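Local coordinates for pectate lyase 47 (Bacillus sp. TS-47, PDB 1VBL), which probably cleaves pectate by calcium-dependent beta-elimination, as a secreted, thermostable lyase of polysaccharide lyase family 1, at residues D81-P86 with Q119-D124; T357-P362 with R366-V371; V7-D12 with H199-H204. All coordinates share one frame; numbering follows the deposited sequence.

Contact 1 (D81-P86 with Q119-D124)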
loop_
_atom_site.group_PDB
_atom_site.type_symbol
_atom_site.label_atom_id
_atom_site.label_comp_id
_atom_site.label_asym_id
_atom_site.label_seq_id
_atom_site.Cartn_x
_atom_site.Cartn_y
_atom_site.Cartn_z
ATOM N N ASP A 81 -2.414 -25.533 -6.595
ATOM C CA ASP A 81 -1.915 -26.748 -7.231
ATOM C C ASP A 81 -1.111 -26.426 -8.492
ATOM O O ASP A 81 -0.139 -27.113 -8.818
ATOM C CB ASP A 81 -3.084 -27.683 -7.563
ATOM C CG ASP A 81 -4.083 -27.066 -8.534
ATOM O OD1 ASP A 81 -4.439 -25.878 -8.368
ATOM O OD2 ASP A 81 -4.530 -27.780 -9.460
ATOM N N PHE A 82 -1.519 -25.370 -9.187
ATOM C CA PHE A 82 -0.854 -24.930 -10.409
ATOM C C PHE A 82 0.566 -24.453 -10.101
ATOM O O PHE A 82 1.502 -24.698 -10.866
ATOM C CB PHE A 82 -1.665 -23.787 -11.035
ATOM C CG PHE A 82 -1.044 -23.194 -12.266
ATOM C CD1 PHE A 82 -1.310 -23.725 -13.524
ATOM C CD2 PHE A 82 -0.214 -22.080 -12.170
ATOM C CE1 PHE A 82 -0.758 -23.155 -14.675
ATOM C CE2 PHE A 82 0.344 -21.503 -13.310
ATOM C CZ PHE A 82 0.070 -22.040 -14.565
ATOM N N TYR A 83 0.723 -23.780 -8.967
ATOM C CA TYR A 83 2.021 -23.241 -8.572
ATOM C C TYR A 83 2.899 -24.162 -7.735
ATOM O O TYR A 83 4.118 -23.998 -7.708
ATOM C CB TYR A 83 1.828 -21.953 -7.775
ATOM C CG TYR A 83 1.061 -20.867 -8.486
ATOM C CD1 TYR A 83 -0.206 -20.482 -8.045
ATOM C CD2 TYR A 83 1.622 -20.180 -9.560
ATOM C CE1 TYR A 83 -0.891 -19.433 -8.652
ATOM C CE2 TYR A 83 0.945 -19.129 -10.175
ATOM C CZ TYR A 83 -0.308 -18.762 -9.713
ATOM O OH TYR A 83 -0.970 -17.713 -10.300
ATOM N N LYS A 84 2.277 -25.117 -7.052
ATOM C CA LYS A 84 2.987 -26.017 -6.151
ATOM C C LYS A 84 4.171 -26.805 -6.709
ATOM O O LYS A 84 4.055 -27.519 -7.711
ATOM C CB LYS A 84 1.992 -26.989 -5.507
ATOM C CG LYS A 84 2.552 -27.730 -4.298
ATOM C CD LYS A 84 1.534 -28.683 -3.681
ATOM C CE LYS A 84 1.383 -29.963 -4.493
ATOM N NZ LYS A 84 2.665 -30.729 -4.573
ATOM N N ASP A 85 5.311 -26.666 -6.039
ATOM C CA ASP A 85 6.530 -27.379 -6.412
ATOM C C ASP A 85 6.289 -28.861 -6.097
ATOM O O ASP A 85 5.594 -29.191 -5.136
ATOM C CB ASP A 85 7.707 -26.858 -5.576
ATOM C CG ASP A 85 9.025 -27.522 -5.932
ATOM O OD1 ASP A 85 9.683 -27.073 -6.898
ATOM O OD2 ASP A 85 9.400 -28.498 -5.245
ATOM N N PRO A 86 6.863 -29.771 -6.897
ATOM C CA PRO A 86 6.692 -31.215 -6.678
ATOM C C PRO A 86 7.162 -31.666 -5.292
ATOM O O PRO A 86 6.689 -32.671 -4.758
ATOM C CB PRO A 86 7.546 -31.841 -7.782
ATOM C CG PRO A 86 7.588 -30.787 -8.838
ATOM C CD PRO A 86 7.732 -29.514 -8.057
ATOM N N GLN A 119 6.490 -20.237 -4.423
ATOM C CA GLN A 119 6.231 -18.811 -4.264
ATOM C C GLN A 119 6.735 -18.039 -5.481
ATOM O O GLN A 119 6.049 -17.152 -5.994
ATOM C CB GLN A 119 6.925 -18.294 -3.004
ATOM C CG GLN A 119 6.771 -16.800 -2.786
ATOM C CD GLN A 119 7.948 -16.210 -2.038
ATOM O OE1 GLN A 119 8.224 -16.579 -0.896
ATOM N NE2 GLN A 119 8.656 -15.291 -2.686
ATOM N N LYS A 120 7.937 -18.375 -5.942
ATOM C CA LYS A 120 8.504 -17.700 -7.103
ATOM C C LYS A 120 7.626 -17.873 -8.338
ATOM O O LYS A 120 7.474 -16.947 -9.136
ATOM C CB LYS A 120 9.910 -18.222 -7.408
ATOM C CG LYS A 120 10.520 -17.580 -8.643
ATOM C CD LYS A 120 11.881 -18.163 -8.975
ATOM C CE LYS A 120 12.409 -17.586 -10.283
ATOM N NZ LYS A 120 12.427 -16.096 -10.255
ATOM N N LYS A 121 7.049 -19.060 -8.502
ATOM C CA LYS A 121 6.196 -19.308 -9.656
ATOM C C LYS A 121 4.952 -18.420 -9.611
ATOM O O LYS A 121 4.511 -17.899 -10.636
ATOM C CB LYS A 121 5.785 -20.786 -9.725
ATOM C CG LYS A 121 5.069 -21.142 -11.023
ATOM C CD LYS A 121 4.827 -22.641 -11.167
ATOM C CE LYS A 121 4.014 -22.934 -12.419
ATOM N NZ LYS A 121 3.739 -24.388 -12.609
ATOM N N GLN A 122 4.382 -18.238 -8.427
ATOM C CA GLN A 122 3.202 -17.386 -8.333
ATOM C C GLN A 122 3.611 -15.928 -8.527
ATOM O O GLN A 122 2.939 -15.174 -9.230
ATOM C CB GLN A 122 2.499 -17.561 -6.985
ATOM C CG GLN A 122 1.340 -16.584 -6.787
ATOM C CD GLN A 122 0.424 -16.967 -5.639
ATOM O OE1 GLN A 122 0.881 -17.384 -4.576
ATOM N NE2 GLN A 122 -0.881 -16.809 -5.845
ATOM N N LYS A 123 4.724 -15.544 -7.913
ATOM C CA LYS A 123 5.224 -14.178 -8.021
ATOM C C LYS A 123 5.455 -13.785 -9.479
ATOM O O LYS A 123 4.979 -12.742 -9.935
ATOM C CB LYS A 123 6.530 -14.035 -7.228
ATOM C CG LYS A 123 7.121 -12.631 -7.210
ATOM C CD LYS A 123 8.247 -12.467 -8.214
ATOM C CE LYS A 123 9.394 -13.432 -7.923
ATOM N NZ LYS A 123 9.828 -13.380 -6.492
ATOM N N ASP A 124 6.184 -14.625 -10.209
ATOM C CA ASP A 124 6.474 -14.346 -11.609
ATOM C C ASP A 124 5.220 -14.226 -12.474
ATOM O O ASP A 124 5.266 -13.635 -13.551
ATOM C CB ASP A 124 7.400 -15.422 -12.194
ATOM C CG ASP A 124 8.813 -15.348 -11.637
ATOM O OD1 ASP A 124 9.182 -14.300 -11.065
ATOM O OD2 ASP A 124 9.562 -16.337 -11.782
#

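Contact 2 (T357-P362 with R366-V371)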
loop_
_atom_site.group_PDB
_atom_site.type_symbol
_atom_site.label_atom_id
_atom_site.label_comp_id
_atom_site.label_asym_id
_atom_site.label_seq_id
_atom_site.Cartn_x
_atom_site.Cartn_y
_atom_site.Cartn_z
ATOM N N THR A 357 -5.488 18.260 13.886
ATOM C CA THR A 357 -6.057 16.924 14.014
ATOM C C THR A 357 -7.341 16.928 14.837
ATOM O O THR A 357 -7.416 17.558 15.895
ATOM C CB THR A 357 -5.081 15.935 14.712
ATOM O OG1 THR A 357 -3.860 15.842 13.967
ATOM C CG2 THR A 357 -5.709 14.551 14.804
ATOM N N ILE A 358 -8.354 16.231 14.339
ATOM C CA ILE A 358 -9.601 16.111 15.069
ATOM C C ILE A 358 -9.821 14.641 15.374
ATOM O O ILE A 358 -9.555 13.781 14.536
ATOM C CB ILE A 358 -10.823 16.597 14.259
ATOM C CG1 ILE A 358 -10.783 18.116 14.097
ATOM C CG2 ILE A 358 -12.119 16.170 14.969
ATOM C CD1 ILE A 358 -11.981 18.672 13.320
ATOM N N VAL A 359 -10.282 14.353 16.584
ATOM C CA VAL A 359 -10.592 12.983 16.955
ATOM C C VAL A 359 -12.070 13.010 17.322
ATOM O O VAL A 359 -12.522 13.883 18.067
ATOM C CB VAL A 359 -9.742 12.479 18.153
ATOM C CG1 VAL A 359 -10.058 13.270 19.416
ATOM C CG2 VAL A 359 -10.004 10.998 18.369
ATOM N N ASP A 360 -12.823 12.074 16.757
ATOM C CA ASP A 360 -14.259 11.980 16.989
ATOM C C ASP A 360 -14.520 10.668 17.715
ATOM O O ASP A 360 -14.527 9.603 17.095
ATOM C CB ASP A 360 -14.990 11.990 15.643
ATOM C CG ASP A 360 -16.485 12.188 15.783
ATOM O OD1 ASP A 360 -17.079 11.682 16.756
ATOM O OD2 ASP A 360 -17.070 12.844 14.894
ATOM N N LEU A 361 -14.728 10.751 19.026
ATOM C CA LEU A 361 -14.974 9.572 19.850
ATOM C C LEU A 361 -16.359 9.603 20.495
ATOM O O LEU A 361 -17.034 10.633 20.499
ATOM C CB LEU A 361 -13.919 9.483 20.955
ATOM C CG LEU A 361 -12.452 9.599 20.537
ATOM C CD1 LEU A 361 -11.569 9.494 21.775
ATOM C CD2 LEU A 361 -12.106 8.507 19.540
ATOM N N PRO A 362 -16.803 8.468 21.053
ATOM C CA PRO A 362 -18.128 8.497 21.675
ATOM C C PRO A 362 -18.207 9.476 22.845
ATOM O O PRO A 362 -19.284 9.969 23.170
ATOM C CB PRO A 362 -18.366 7.038 22.086
ATOM C CG PRO A 362 -16.998 6.409 22.088
ATOM C CD PRO A 362 -16.283 7.093 20.959
ATOM N N ARG A 366 -13.298 16.631 19.091
ATOM C CA ARG A 366 -12.515 17.843 19.301
ATOM C C ARG A 366 -11.142 17.799 18.665
ATOM O O ARG A 366 -10.670 16.743 18.254
ATOM C CB ARG A 366 -12.334 18.106 20.798
ATOM C CG ARG A 366 -11.319 17.196 21.485
ATOM C CD ARG A 366 -11.812 15.766 21.604
ATOM N NE ARG A 366 -10.944 14.967 22.465
ATOM C CZ ARG A 366 -11.238 13.747 22.903
ATOM N NH1 ARG A 366 -12.385 13.175 22.561
ATOM N NH2 ARG A 366 -10.387 13.100 23.690
ATOM N N TYR A 367 -10.512 18.966 18.580
ATOM C CA TYR A 367 -9.164 19.056 18.049
ATOM C C TYR A 367 -8.275 18.459 19.123
ATOM O O TYR A 367 -8.549 18.603 20.319
ATOM C CB TYR A 367 -8.759 20.509 17.805
ATOM C CG TYR A 367 -9.294 21.075 16.513
ATOM C CD1 TYR A 367 -10.451 21.851 16.492
ATOM C CD2 TYR A 367 -8.655 20.806 15.305
ATOM C CE1 TYR A 367 -10.961 22.349 15.286
ATOM C CE2 TYR A 367 -9.152 21.294 14.101
ATOM C CZ TYR A 367 -10.303 22.064 14.098
ATOM O OH TYR A 367 -10.789 22.540 12.902
ATOM N N ILE A 368 -7.207 17.795 18.707
ATOM C CA ILE A 368 -6.311 17.177 19.665
ATOM C C ILE A 368 -4.876 17.199 19.166
ATOM O O ILE A 368 -4.621 17.187 17.959
ATOM C CB ILE A 368 -6.736 15.715 19.935
ATOM C CG1 ILE A 368 -5.829 15.081 20.994
ATOM C CG2 ILE A 368 -6.687 14.910 18.638
ATOM C CD1 ILE A 368 -6.281 13.691 21.413
ATOM N N ASP A 369 -3.941 17.264 20.108
ATOM C CA ASP A 369 -2.521 17.255 19.786
ATOM C C ASP A 369 -2.100 15.795 19.956
ATOM O O ASP A 369 -1.823 15.350 21.072
ATOM C CB ASP A 369 -1.748 18.135 20.773
ATOM C CG ASP A 369 -0.281 18.271 20.413
ATOM O OD1 ASP A 369 0.259 17.358 19.757
ATOM O OD2 ASP A 369 0.338 19.286 20.799
ATOM N N LEU A 370 -2.073 15.047 18.859
ATOM C CA LEU A 370 -1.710 13.638 18.928
ATOM C C LEU A 370 -0.276 13.398 19.380
ATOM O O LEU A 370 0.007 12.392 20.027
ATOM C CB LEU A 370 -1.962 12.950 17.581
ATOM C CG LEU A 370 -3.439 12.767 17.202
ATOM C CD1 LEU A 370 -3.542 11.950 15.925
ATOM C CD2 LEU A 370 -4.188 12.065 18.335
ATOM N N VAL A 371 0.632 14.308 19.040
ATOM C CA VAL A 371 2.017 14.144 19.463
ATOM C C VAL A 371 2.078 14.253 20.984
ATOM O O VAL A 371 2.722 13.440 21.647
ATOM C CB VAL A 371 2.946 15.214 18.841
ATOM C CG1 VAL A 371 4.326 15.128 19.469
ATOM C CG2 VAL A 371 3.053 15.002 17.335
HETATM O O HOH W 1 -3.272 18.531 15.990
#

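Contact 3 (V7-D12 with H199-H204)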
loop_
_atom_site.group_PDB
_atom_site.type_symbol
_atom_site.label_atom_id
_atom_site.label_comp_id
_atom_site.label_asym_id
_atom_site.label_seq_id
_atom_site.Cartn_x
_atom_site.Cartn_y
_atom_site.Cartn_z
ATOM N N VAL A 7 -3.434 14.494 -16.147
ATOM C CA VAL A 7 -2.167 14.385 -15.441
ATOM C C VAL A 7 -2.236 15.057 -14.078
ATOM O O VAL A 7 -3.219 15.722 -13.747
ATOM C CB VAL A 7 -1.012 15.010 -16.257
ATOM C CG1 VAL A 7 -0.931 14.343 -17.629
ATOM C CG2 VAL A 7 -1.223 16.515 -16.405
ATOM N N LEU A 8 -1.186 14.862 -13.291
ATOM C CA LEU A 8 -1.089 15.428 -11.951
ATOM C C LEU A 8 -1.008 16.956 -11.998
ATOM O O LEU A 8 -0.254 17.520 -12.792
ATOM C CB LEU A 8 0.160 14.879 -11.259
ATOM C CG LEU A 8 0.363 15.297 -9.802
ATOM C CD1 LEU A 8 -0.590 14.509 -8.920
ATOM C CD2 LEU A 8 1.810 15.045 -9.390
ATOM N N LYS A 9 -1.777 17.621 -11.142
ATOM C CA LYS A 9 -1.768 19.079 -11.086
ATOM C C LYS A 9 -0.347 19.548 -10.791
ATOM O O LYS A 9 0.430 18.846 -10.135
ATOM C CB LYS A 9 -2.729 19.597 -10.011
ATOM C CG LYS A 9 -4.190 19.247 -10.251
ATOM C CD LYS A 9 -4.618 18.041 -9.409
ATOM C CE LYS A 9 -3.782 16.802 -9.724
ATOM N NZ LYS A 9 -4.110 15.635 -8.899
ATOM N N PRO A 10 0.005 20.754 -11.255
ATOM C CA PRO A 10 1.337 21.332 -11.063
ATOM C C PRO A 10 1.936 21.341 -9.657
ATOM O O PRO A 10 3.156 21.275 -9.513
ATOM C CB PRO A 10 1.194 22.734 -11.657
ATOM C CG PRO A 10 -0.255 23.042 -11.482
ATOM C CD PRO A 10 -0.903 21.734 -11.873
ATOM N N TYR A 11 1.100 21.423 -8.627
ATOM C CA TYR A 11 1.601 21.439 -7.253
ATOM C C TYR A 11 0.993 20.344 -6.387
ATOM O O TYR A 11 1.059 20.414 -5.158
ATOM C CB TYR A 11 1.316 22.791 -6.581
ATOM C CG TYR A 11 1.986 23.976 -7.242
ATOM C CD1 TYR A 11 1.426 24.582 -8.368
ATOM C CD2 TYR A 11 3.192 24.477 -6.755
ATOM C CE1 TYR A 11 2.052 25.657 -8.994
ATOM C CE2 TYR A 11 3.830 25.553 -7.374
ATOM C CZ TYR A 11 3.255 26.136 -8.493
ATOM O OH TYR A 11 3.886 27.188 -9.116
ATOM N N ASP A 12 0.416 19.325 -7.012
ATOM C CA ASP A 12 -0.220 18.273 -6.229
ATOM C C ASP A 12 0.730 17.226 -5.652
ATOM O O ASP A 12 0.937 16.158 -6.237
ATOM C CB ASP A 12 -1.315 17.579 -7.045
ATOM C CG ASP A 12 -2.196 16.686 -6.183
ATOM O OD1 ASP A 12 -1.985 16.660 -4.954
ATOM O OD2 ASP A 12 -3.093 16.012 -6.726
ATOM N N HIS A 199 8.164 9.812 -9.291
ATOM C CA HIS A 199 7.069 10.462 -10.002
ATOM C C HIS A 199 5.937 9.489 -10.288
ATOM O O HIS A 199 5.652 9.148 -11.438
ATOM C CB HIS A 199 7.575 11.113 -11.292
ATOM C CG HIS A 199 8.445 12.304 -11.048
ATOM N ND1 HIS A 199 9.818 12.217 -10.957
ATOM C CD2 HIS A 199 8.133 13.596 -10.793
ATOM C CE1 HIS A 199 10.313 13.405 -10.657
ATOM N NE2 HIS A 199 9.311 14.259 -10.551
ATOM N N ILE A 200 5.294 9.047 -9.214
ATOM C CA ILE A 200 4.189 8.103 -9.308
ATOM C C ILE A 200 2.957 8.720 -8.667
ATOM O O ILE A 200 3.026 9.248 -7.562
ATOM C CB ILE A 200 4.507 6.793 -8.557
ATOM C CG1 ILE A 200 5.906 6.288 -8.929
ATOM C CG2 ILE A 200 3.440 5.748 -8.865
ATOM C CD1 ILE A 200 6.096 5.961 -10.401
ATOM N N TRP A 201 1.831 8.653 -9.367
ATOM C CA TRP A 201 0.584 9.193 -8.849
ATOM C C TRP A 201 -0.434 8.068 -8.745
ATOM O O TRP A 201 -0.802 7.463 -9.749
ATOM C CB TRP A 201 0.065 10.296 -9.773
ATOM C CG TRP A 201 -1.180 10.986 -9.288
ATOM C CD1 TRP A 201 -1.543 11.220 -7.987
ATOM C CD2 TRP A 201 -2.180 11.607 -10.102
ATOM N NE1 TRP A 201 -2.706 11.952 -7.946
ATOM C CE2 TRP A 201 -3.118 12.203 -9.229
ATOM C CE3 TRP A 201 -2.375 11.722 -11.486
ATOM C CZ2 TRP A 201 -4.238 12.905 -9.696
ATOM C CZ3 TRP A 201 -3.488 12.422 -11.951
ATOM C CH2 TRP A 201 -4.404 13.004 -11.057
ATOM N N ILE A 202 -0.856 7.778 -7.518
ATOM C CA ILE A 202 -1.847 6.738 -7.241
ATOM C C ILE A 202 -3.078 7.510 -6.790
ATOM O O ILE A 202 -3.108 8.040 -5.686
ATOM C CB ILE A 202 -1.369 5.818 -6.109
ATOM C CG1 ILE A 202 0.011 5.239 -6.459
ATOM C CG2 ILE A 202 -2.402 4.724 -5.852
ATOM C CD1 ILE A 202 0.058 4.499 -7.789
ATOM N N ASP A 203 -4.103 7.549 -7.633
ATOM C CA ASP A 203 -5.279 8.360 -7.330
ATOM C C ASP A 203 -6.635 7.709 -7.614
ATOM O O ASP A 203 -6.809 7.014 -8.611
ATOM C CB ASP A 203 -5.138 9.668 -8.126
ATOM C CG ASP A 203 -6.337 10.581 -7.992
ATOM O OD1 ASP A 203 -6.381 11.371 -7.028
ATOM O OD2 ASP A 203 -7.232 10.504 -8.858
ATOM N N HIS A 204 -7.597 7.958 -6.728
ATOM C CA HIS A 204 -8.949 7.422 -6.865
ATOM C C HIS A 204 -9.040 5.920 -7.108
ATOM O O HIS A 204 -9.743 5.464 -8.009
ATOM C CB HIS A 204 -9.723 8.164 -7.966
ATOM C CG HIS A 204 -10.291 9.478 -7.523
ATOM N ND1 HIS A 204 -9.623 10.674 -7.682
ATOM C CD2 HIS A 204 -11.461 9.781 -6.910
ATOM C CE1 HIS A 204 -10.357 11.655 -7.188
ATOM N NE2 HIS A 204 -11.478 11.140 -6.713
#

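Contact 1 (D81-P86 with Q119-D124)
Lys121, on helix 110-126, reaches across to Phe82 in the weakly bonded helical turn at 81-83 and carries the polar part of this contact. With CG anti to the backbone N (chi1 -171°) and the rest of the chain extended, its ammonium arrives at the carbonyl of Phe82, where NZ donates to Phe82 O at 2.9 Å, nearly in line with the C=O bond. The same nitrogen hangs over the face of the Phe82 ring, 4.7 Å from its centroid, in a cation-pi interaction. One residue thus offers the lysine both its carbonyl and its pi face, an arrangement likely to steady the charge at an exposed edge of the protein.

The apolar part belongs to Tyr83 and Gln122, which cross at about a right angle. Gln122 CB sits over the centre of the Tyr83 ring as a CH-pi contact, 3.8 Å from the centroid, and Gln122 CA approaches Tyr83 CE2 to 3.4 Å. Phe82 CD2 lies against the opposite face, while Lys121 CG meets the ring edge in its plane, so the phenol is clamped from three directions. Were Tyr83 an alanine, Gln122 CB would probably face a gap and Lys121 CG would lose the ring edge.

Gln122 sends its OE1 on to the backbone N of Tyr171. Tyr83 also packs on Arg125 and Ile126, so the turn of helix 80-83 docks against the C-terminal part of helix 110-126, just before strand 127-129.

Contact 2 (T357-P362 with R366-V371)
Ile358 and Tyr367 form the non-hydrogen-bonded pair of a short antiparallel hairpin, next to the hydrogen-bonded pair Val359 and Arg366. Val359 N donates to Arg366 O at 2.9 Å in a nearly straight bond (169°), and Arg366 N returns one to Val359 O. Beyond them Ile368 N binds Thr357 O at 2.8 Å, coming in tilted from the carbonyl plane; the CA of Tyr367 approaches that oxygen too. Strand 351-361 pairs parallel with strand 322-332, Ile358 bonding to Asn328 and Phe330, which makes strand 364-367 an antiparallel addition to the parallel strands.

Packing is tight on the face shared by Val359 and Arg366. The Val359 methyl CG1 stands between the backbone N and the carbonyl carbon (chi1 64°), where it lies over one face of the guanidinium, off toward the rim and 3.6 Å from Arg366 NE, and touches Ile368 CG2. Arg366 bends at chi2 and its side chain runs alongside that of Val359, pointing the same way, with NH1 near Leu361 CD1. At the buried end, Thr357 CG2 meets Leu370 CD1 at 3.6 Å, while Thr357 OG1 is hydrogen-bonded to Glu354 OE2.

On the face of Ile358 and Tyr367 the packing is looser at the exposed Tyr367, although Pro400 touches it and Thr399 touches Ile358. Ile358 CG1 lies over one face of the tyrosine ring, off toward the rim, in a CH-pi contact 3.8 Å from the centroid. A water enters where the strands part, accepting from Thr357 N and donating to Ile368 O at 2.7 Å.

The chemistry implies a hairpin closed by backbone bonds, in which an aliphatic group lies over one face of a cation and of a phenol, while Arg366 NH1 bonds Asn363 OD1.

Contact 3 (V7-D12 with H199-H204)
A single methyl group pressed onto an indole is the striking feature here: Leu8 CD1 stands 3.3 Å from the centroid of the five-membered ring of Trp201, only 4° off the ring normal. This is a very close CH-pi contact, with CD1 at 3.4 Å from Trp201 CE2 and nearly as near to the other atoms of that ring. A chi1 of -176° carries the Leu8 branch away from its own backbone nitrogen, and chi2 then turns CD1 onto the indole, while CB approaches the six-membered ring near CE3. The backbone of the loop comes down there too, Val7 C lying 3.6 Å from Trp201 CZ3.

The opposite face of the indole is covered by Asp203 CB, two residues on along the same strand, so Trp201 is held between the N-terminal loop and its own strand. Asp203 OD2 accepts from His204 ND1 at 2.7 Å, met from above the carboxylate plane but lying in the plane of the imidazole. Strand 200-208 lies between the parallel strands 156-161 and 239-251, consistent with the parallel beta-helix of this family, and the N-terminal loop packs on its outside.

Residues 9-12 form a type I beta turn, with Asp12 N bonded to Lys9 O. It brings Asp12 close to Lys9, although the modelled place of the lysine ammonium is doubtful.

Between segments 7-12 and 199-204 the attachment is therefore essentially apolar, and the loop's polar bonds go to neighbouring strands, from Asp12 O to Thr242 OG1 and from Asp12 OD1 to His275. Ser244 OG of strand 239-251 satisfies the indole nitrogen and Asp203 OD1, while Asp203 OD2 is held by His204 and by a salt bridge to Arg161.

Overall arrangement
The three contacts mark separate parts of the right-handed parallel beta-helix expected of polysaccharide lyase family 1. Contact 1 joins helices 80-83 and 110-126 and lies on the opposite side of the chain's centre from contact 2, their centres about 47 Å apart. Contact 3 sets the N-terminal loop on strand 200-208, with its centre about 35 Å from that of contact 1 and 29 Å from that of contact 2. Along the chain, contact 1 is nested within the loop closed by contact 3, and contact 2 follows both. Contacts 2 and 3 add a hairpin strand and the N-terminal loop to the shared stack of strands, whereas contact 1 packs helix on helix beside it.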